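Local coordinates for putative peptidoglycan-binding/hydrolysing protein (Peptoclostridium difficile, PDB 5TV7) that probably binds peptidoglycan and may take part in its hydrolysis, and is held here in complex with glutamine hydroxamate, at residues A[117-122]-A[132-137]; A[126-131]-A[147-152]. One frame throughout, in Å; residues are numbered along the deposited sequence.

How the interactions relate
Both contacts lie within the putative peptidoglycan binding domain and share helix 116-127, their centres about 13 Å apart. Interaction 1 uses the first half of that helix and the later part of the following loop; interaction 2 uses its last turn, the start of the same loop and helix 140-152. Their segments therefore alternate along the chain: 117-122, 126-131, 132-137, 147-152. They meet where I134 CD1 and V132 CG2 pack on T126 OG1. Interaction 1 is buried near the centre of the folded chain, whereas interaction 2 lies nearer the surface and includes, on helix 140-152, a residue of the glutamine hydroxamate pocket. Together they fold the loop back over its own helix and join that helix to the next.

Interaction 1 of 2, residues A[117-122]-A[132-137]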
loop_
_atom_site.group_PDB
_atom_site.type_symbol
_atom_site.label_atom_id
_atom_site.label_comp_id
_atom_site.label_asym_id
_atom_site.label_seq_id
_atom_site.Cartn_x
_atom_site.Cartn_y
_atom_site.Cartn_z
ATOM N N GLU A 117 4.423 -4.111 -6.741
ATOM C CA GLU A 117 3.472 -5.048 -6.142
ATOM C C GLU A 117 3.266 -4.710 -4.673
ATOM O O GLU A 117 2.142 -4.730 -4.180
ATOM C CB GLU A 117 3.910 -6.510 -6.262
ATOM C CG GLU A 117 3.917 -7.088 -7.662
ATOM C CD GLU A 117 5.121 -6.693 -8.486
ATOM O OE1 GLU A 117 6.094 -6.106 -7.940
ATOM O OE2 GLU A 117 5.085 -6.972 -9.706
ATOM N N VAL A 118 4.357 -4.391 -3.991
ATOM C CA VAL A 118 4.292 -4.013 -2.584
ATOM C C VAL A 118 3.439 -2.746 -2.432
ATOM O O VAL A 118 2.553 -2.687 -1.561
ATOM C CB VAL A 118 5.703 -3.826 -1.984
ATOM C CG1 VAL A 118 5.626 -3.283 -0.564
ATOM C CG2 VAL A 118 6.449 -5.147 -1.992
ATOM N N LYS A 119 3.672 -1.755 -3.300
ATOM C CA LYS A 119 2.904 -0.510 -3.253
ATOM C C LYS A 119 1.415 -0.770 -3.409
ATOM O O LYS A 119 0.607 -0.240 -2.642
ATOM C CB LYS A 119 3.360 0.463 -4.334
ATOM C CG LYS A 119 2.644 1.811 -4.283
ATOM C CD LYS A 119 3.174 2.746 -5.346
ATOM C CE LYS A 119 2.361 4.017 -5.364
ATOM N NZ LYS A 119 2.835 4.936 -6.433
ATOM N N ALA A 120 1.067 -1.609 -4.382
ATOM C CA ALA A 120 -0.325 -1.941 -4.647
ATOM C C ALA A 120 -0.978 -2.572 -3.427
ATOM O O ALA A 120 -2.089 -2.193 -3.048
ATOM C CB ALA A 120 -0.436 -2.870 -5.847
ATOM N N ALA A 121 -0.277 -3.507 -2.796
ATOM C CA ALA A 121 -0.801 -4.165 -1.596
ATOM C C ALA A 121 -0.982 -3.157 -0.464
ATOM O O ALA A 121 -1.966 -3.205 0.253
ATOM C CB ALA A 121 0.121 -5.298 -1.158
ATOM N N GLN A 122 -0.038 -2.223 -0.334
ATOM C CA GLN A 122 -0.103 -1.221 0.725
ATOM C C GLN A 122 -1.285 -0.283 0.538
ATOM O O GLN A 122 -1.926 0.109 1.507
ATOM C CB GLN A 122 1.215 -0.440 0.810
ATOM C CG GLN A 122 2.319 -1.294 1.420
ATOM C CD GLN A 122 3.705 -0.701 1.295
ATOM O OE1 GLN A 122 3.984 0.137 0.419
ATOM N NE2 GLN A 122 4.598 -1.156 2.159
ATOM N N VAL A 132 -0.161 0.880 7.512
ATOM C CA VAL A 132 1.106 0.489 6.915
ATOM C C VAL A 132 1.567 1.752 6.227
ATOM O O VAL A 132 0.742 2.581 5.842
ATOM C CB VAL A 132 0.969 -0.625 5.848
ATOM C CG1 VAL A 132 0.229 -1.818 6.400
ATOM C CG2 VAL A 132 0.248 -0.134 4.595
ATOM N N GLY A 133 2.860 1.927 6.073
ATOM C CA GLY A 133 3.352 3.086 5.330
ATOM C C GLY A 133 3.289 2.686 3.872
ATOM O O GLY A 133 3.605 1.536 3.537
ATOM N N ILE A 134 2.856 3.595 3.002
ATOM C CA ILE A 134 2.774 3.287 1.574
ATOM C C ILE A 134 4.037 3.798 0.893
ATOM O O ILE A 134 4.052 4.882 0.293
ATOM C CB ILE A 134 1.502 3.872 0.943
ATOM C CG1 ILE A 134 0.274 3.351 1.702
ATOM C CG2 ILE A 134 1.440 3.513 -0.540
ATOM C CD1 ILE A 134 -0.996 4.105 1.401
ATOM N N ASP A 135 5.100 3.002 1.009
ATOM C CA ASP A 135 6.425 3.347 0.463
ATOM C C ASP A 135 7.048 2.265 -0.407
ATOM O O ASP A 135 8.241 2.308 -0.663
ATOM C CB ASP A 135 7.384 3.676 1.611
ATOM C CG ASP A 135 7.624 2.493 2.566
ATOM O OD1 ASP A 135 7.057 1.380 2.368
ATOM O OD2 ASP A 135 8.391 2.697 3.533
ATOM N N SER A 136 6.254 1.273 -0.818
ATOM C CA SER A 136 6.743 0.184 -1.683
ATOM C C SER A 136 7.726 -0.788 -1.034
ATOM O O SER A 136 8.243 -1.631 -1.740
ATOM C CB SER A 136 7.396 0.727 -2.979
ATOM O OG SER A 136 6.560 1.650 -3.626
ATOM N N SER A 137 8.005 -0.667 0.272
ATOM C CA SER A 137 8.891 -1.612 0.969
ATOM C C SER A 137 8.092 -2.450 1.979
ATOM O O SER A 137 7.407 -1.912 2.842
ATOM C CB SER A 137 10.048 -0.897 1.653
ATOM O OG SER A 137 11.026 -0.517 0.697
#
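Q122 reaches the loop 132-137 with CG anti to its own carbonyl carbon (chi1 -73°) and the chain extended beyond, which carries the amide off the helix and in among the loop's backbone groups. OE1 accepts the N-H of S136 at 2.8 Å, in the carbonyl plane and on a lone pair, with a C=O...N angle of 139°. The N-H of D135 makes a second, weak bond to the same oxygen. NE2 gives a weak bond to S137 O at 3.0 Å and is also hydrogen-bonded to T142 OG1 of the next helix. With both ends of the amide engaged, its rotation is restrained, and three successive loop residues are tied to one side chain.

Closer to the helix, Q122 CB lies 3.9 Å from V132 CG2 and 4.0 Å from I134 CG1, giving the amide an apolar base. In this putative peptidoglycan binding domain, the contact folds the loop leading to helix 140-152 back along helix 116-127. D135 shapes the bend with an Asx turn: S137 N bonds to its OD1 at 3.1 Å, nearly straight at the hydrogen (162°) but from above the carboxylate plane. Its other oxygen, OD2, is taken by H44 and N47, so the same aspartate links this turn to the region around helix 38-46.

One helical turn before Q122, V118 sets CG1 against the peptide that follows S136, 3.3 Å from S136 C. K119 lends its aliphatic part: CB lies 3.5 Å from S136 OG, while the extended chain leads its ammonium away from the loop to a weak bond with Y82 OH.

Interaction 2 of 2, residues A[126-131]-A[147-152]; sequences TLLGYN and VSFQKK
A small, largely apolar contact near the surface, with one water at its border, joins the turn that ends helix 116-127 to the C-terminal end of helix 140-152. Y130 and F149 carry most of it, their side chains crossing at about a right angle. The tyrosine lays its outer end against the helix: Y130 OH comes within 3.4 Å of F149 CA. Beside it, Y130 CE1 lies 3.8 Å from S148 CB. Its CE2 meets the F149 ring at the edge. With CG anti to the backbone N (chi1 172°), F149 turns its ring to L128, whose CD1 lies 3.5 Å from F149 CE1.

K152 runs its extended chain past the tyrosine, CD 3.7 Å from Y130 OH. The water bridges three groups: it accepts from K152 NZ at 2.9 Å, is hydrogen-bonded to Y130 OH at 3.0 Å, and donates to L128 O. Q150 points its CB away from 126-131, and the residue belongs to the glutamine hydroxamate pocket. The chain reaches Y130 through G129, whose positive phi (103°) ends helix 116-127 in a Schellman motif. F149 packs between L125 of helix 116-127 and L169 and L172 of helix 163-173, consistent with the three-helix bundle of peptidoglycan-binding domains of the PGBD clan.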
loop_
_atom_site.group_PDB
_atom_site.type_symbol
_atom_site.label_atom_id
_atom_site.label_comp_id
_atom_site.label_asym_id
_atom_site.label_seq_id
_atom_site.Cartn_x
_atom_site.Cartn_y
_atom_site.Cartn_z
ATOM N N THR A 126 -4.340 -0.188 3.140
ATOM C CA THR A 126 -4.693 1.109 3.712
ATOM C C THR A 126 -6.190 1.435 3.507
ATOM O O THR A 126 -6.824 1.963 4.420
ATOM C CB THR A 126 -3.788 2.228 3.187
ATOM O OG1 THR A 126 -2.424 1.892 3.471
ATOM C CG2 THR A 126 -4.120 3.535 3.855
ATOM N N LEU A 127 -6.750 1.098 2.338
ATOM C CA LEU A 127 -8.191 1.294 2.090
ATOM C C LEU A 127 -9.067 0.502 3.054
ATOM O O LEU A 127 -10.171 0.928 3.370
ATOM C CB LEU A 127 -8.583 0.895 0.667
ATOM C CG LEU A 127 -8.326 1.891 -0.445
ATOM C CD1 LEU A 127 -8.530 1.222 -1.795
ATOM C CD2 LEU A 127 -9.252 3.093 -0.283
ATOM N N LEU A 128 -8.584 -0.654 3.487
ATOM C CA LEU A 128 -9.322 -1.509 4.417
ATOM C C LEU A 128 -9.103 -1.143 5.869
ATOM O O LEU A 128 -9.613 -1.825 6.762
ATOM C CB LEU A 128 -8.971 -2.967 4.183
ATOM C CG LEU A 128 -9.360 -3.463 2.796
ATOM C CD1 LEU A 128 -8.941 -4.912 2.650
ATOM C CD2 LEU A 128 -10.858 -3.303 2.554
ATOM N N GLY A 129 -8.319 -0.085 6.094
ATOM C CA GLY A 129 -8.068 0.456 7.410
ATOM C C GLY A 129 -6.738 0.140 8.059
ATOM O O GLY A 129 -6.453 0.675 9.127
ATOM N N TYR A 130 -5.919 -0.713 7.438
ATOM C CA TYR A 130 -4.638 -1.099 8.047
ATOM C C TYR A 130 -3.649 0.051 8.018
ATOM O O TYR A 130 -3.624 0.871 7.082
ATOM C CB TYR A 130 -4.066 -2.377 7.402
ATOM C CG TYR A 130 -5.010 -3.534 7.612
ATOM C CD1 TYR A 130 -4.974 -4.292 8.792
ATOM C CD2 TYR A 130 -6.014 -3.805 6.689
ATOM C CE1 TYR A 130 -5.884 -5.315 9.013
ATOM C CE2 TYR A 130 -6.928 -4.825 6.906
ATOM C CZ TYR A 130 -6.857 -5.569 8.067
ATOM O OH TYR A 130 -7.780 -6.555 8.259
ATOM N N ASN A 131 -2.850 0.111 9.069
ATOM C CA ASN A 131 -1.858 1.122 9.212
ATOM C C ASN A 131 -0.517 0.543 8.744
ATOM O O ASN A 131 0.124 -0.246 9.438
ATOM C CB ASN A 131 -1.832 1.571 10.667
ATOM C CG ASN A 131 -0.983 2.792 10.888
ATOM O OD1 ASN A 131 -0.069 3.075 10.126
ATOM N ND2 ASN A 131 -1.268 3.513 11.954
ATOM N N VAL A 147 -0.836 -10.331 8.051
ATOM C CA VAL A 147 -1.241 -11.397 9.002
ATOM C C VAL A 147 -2.633 -11.093 9.573
ATOM O O VAL A 147 -3.497 -11.978 9.599
ATOM C CB VAL A 147 -0.201 -11.568 10.134
ATOM C CG1 VAL A 147 -0.720 -12.450 11.277
ATOM C CG2 VAL A 147 1.103 -12.124 9.567
ATOM N N SER A 148 -2.856 -9.843 9.997
ATOM C CA SER A 148 -4.158 -9.439 10.554
ATOM C C SER A 148 -5.285 -9.596 9.540
ATOM O O SER A 148 -6.368 -10.079 9.866
ATOM C CB SER A 148 -4.123 -7.983 11.033
ATOM O OG SER A 148 -3.257 -7.835 12.133
ATOM N N PHE A 149 -5.022 -9.134 8.321
ATOM C CA PHE A 149 -5.964 -9.245 7.222
ATOM C C PHE A 149 -6.295 -10.697 6.956
ATOM O O PHE A 149 -7.456 -11.063 6.819
ATOM C CB PHE A 149 -5.393 -8.579 5.958
ATOM C CG PHE A 149 -6.220 -8.806 4.725
ATOM C CD1 PHE A 149 -7.341 -8.039 4.475
ATOM C CD2 PHE A 149 -5.860 -9.778 3.800
ATOM C CE1 PHE A 149 -8.104 -8.238 3.319
ATOM C CE2 PHE A 149 -6.609 -9.978 2.645
ATOM C CZ PHE A 149 -7.736 -9.215 2.410
ATOM N N GLN A 150 -5.266 -11.526 6.884
ATOM C CA GLN A 150 -5.469 -12.949 6.640
ATOM C C GLN A 150 -6.303 -13.598 7.740
ATOM O O GLN A 150 -7.199 -14.411 7.453
ATOM C CB GLN A 150 -4.120 -13.650 6.466
ATOM C CG GLN A 150 -3.471 -13.306 5.144
ATOM C CD GLN A 150 -2.011 -13.680 5.064
ATOM O OE1 GLN A 150 -1.315 -13.757 6.078
ATOM N NE2 GLN A 150 -1.524 -13.861 3.842
ATOM N N LYS A 151 -6.032 -13.241 8.994
ATOM C CA LYS A 151 -6.825 -13.796 10.093
ATOM C C LYS A 151 -8.269 -13.323 10.004
ATOM O O LYS A 151 -9.189 -14.116 10.147
ATOM C CB LYS A 151 -6.238 -13.441 11.451
ATOM C CG LYS A 151 -4.962 -14.208 11.775
ATOM C CD LYS A 151 -4.346 -13.721 13.083
ATOM C CE LYS A 151 -3.145 -14.566 13.498
ATOM N NZ LYS A 151 -2.535 -14.012 14.744
ATOM N N LYS A 152 -8.471 -12.044 9.722
ATOM C CA LYS A 152 -9.816 -11.517 9.619
ATOM C C LYS A 152 -10.648 -12.243 8.559
ATOM O O LYS A 152 -11.826 -12.533 8.791
ATOM C CB LYS A 152 -9.804 -10.008 9.314
ATOM C CG LYS A 152 -11.198 -9.390 9.147
ATOM C CD LYS A 152 -11.142 -7.869 9.077
ATOM C CE LYS A 152 -12.533 -7.250 9.026
ATOM N NZ LYS A 152 -12.482 -5.757 8.955
HETATM O O HOH W 1 -10.172 -4.972 7.466
#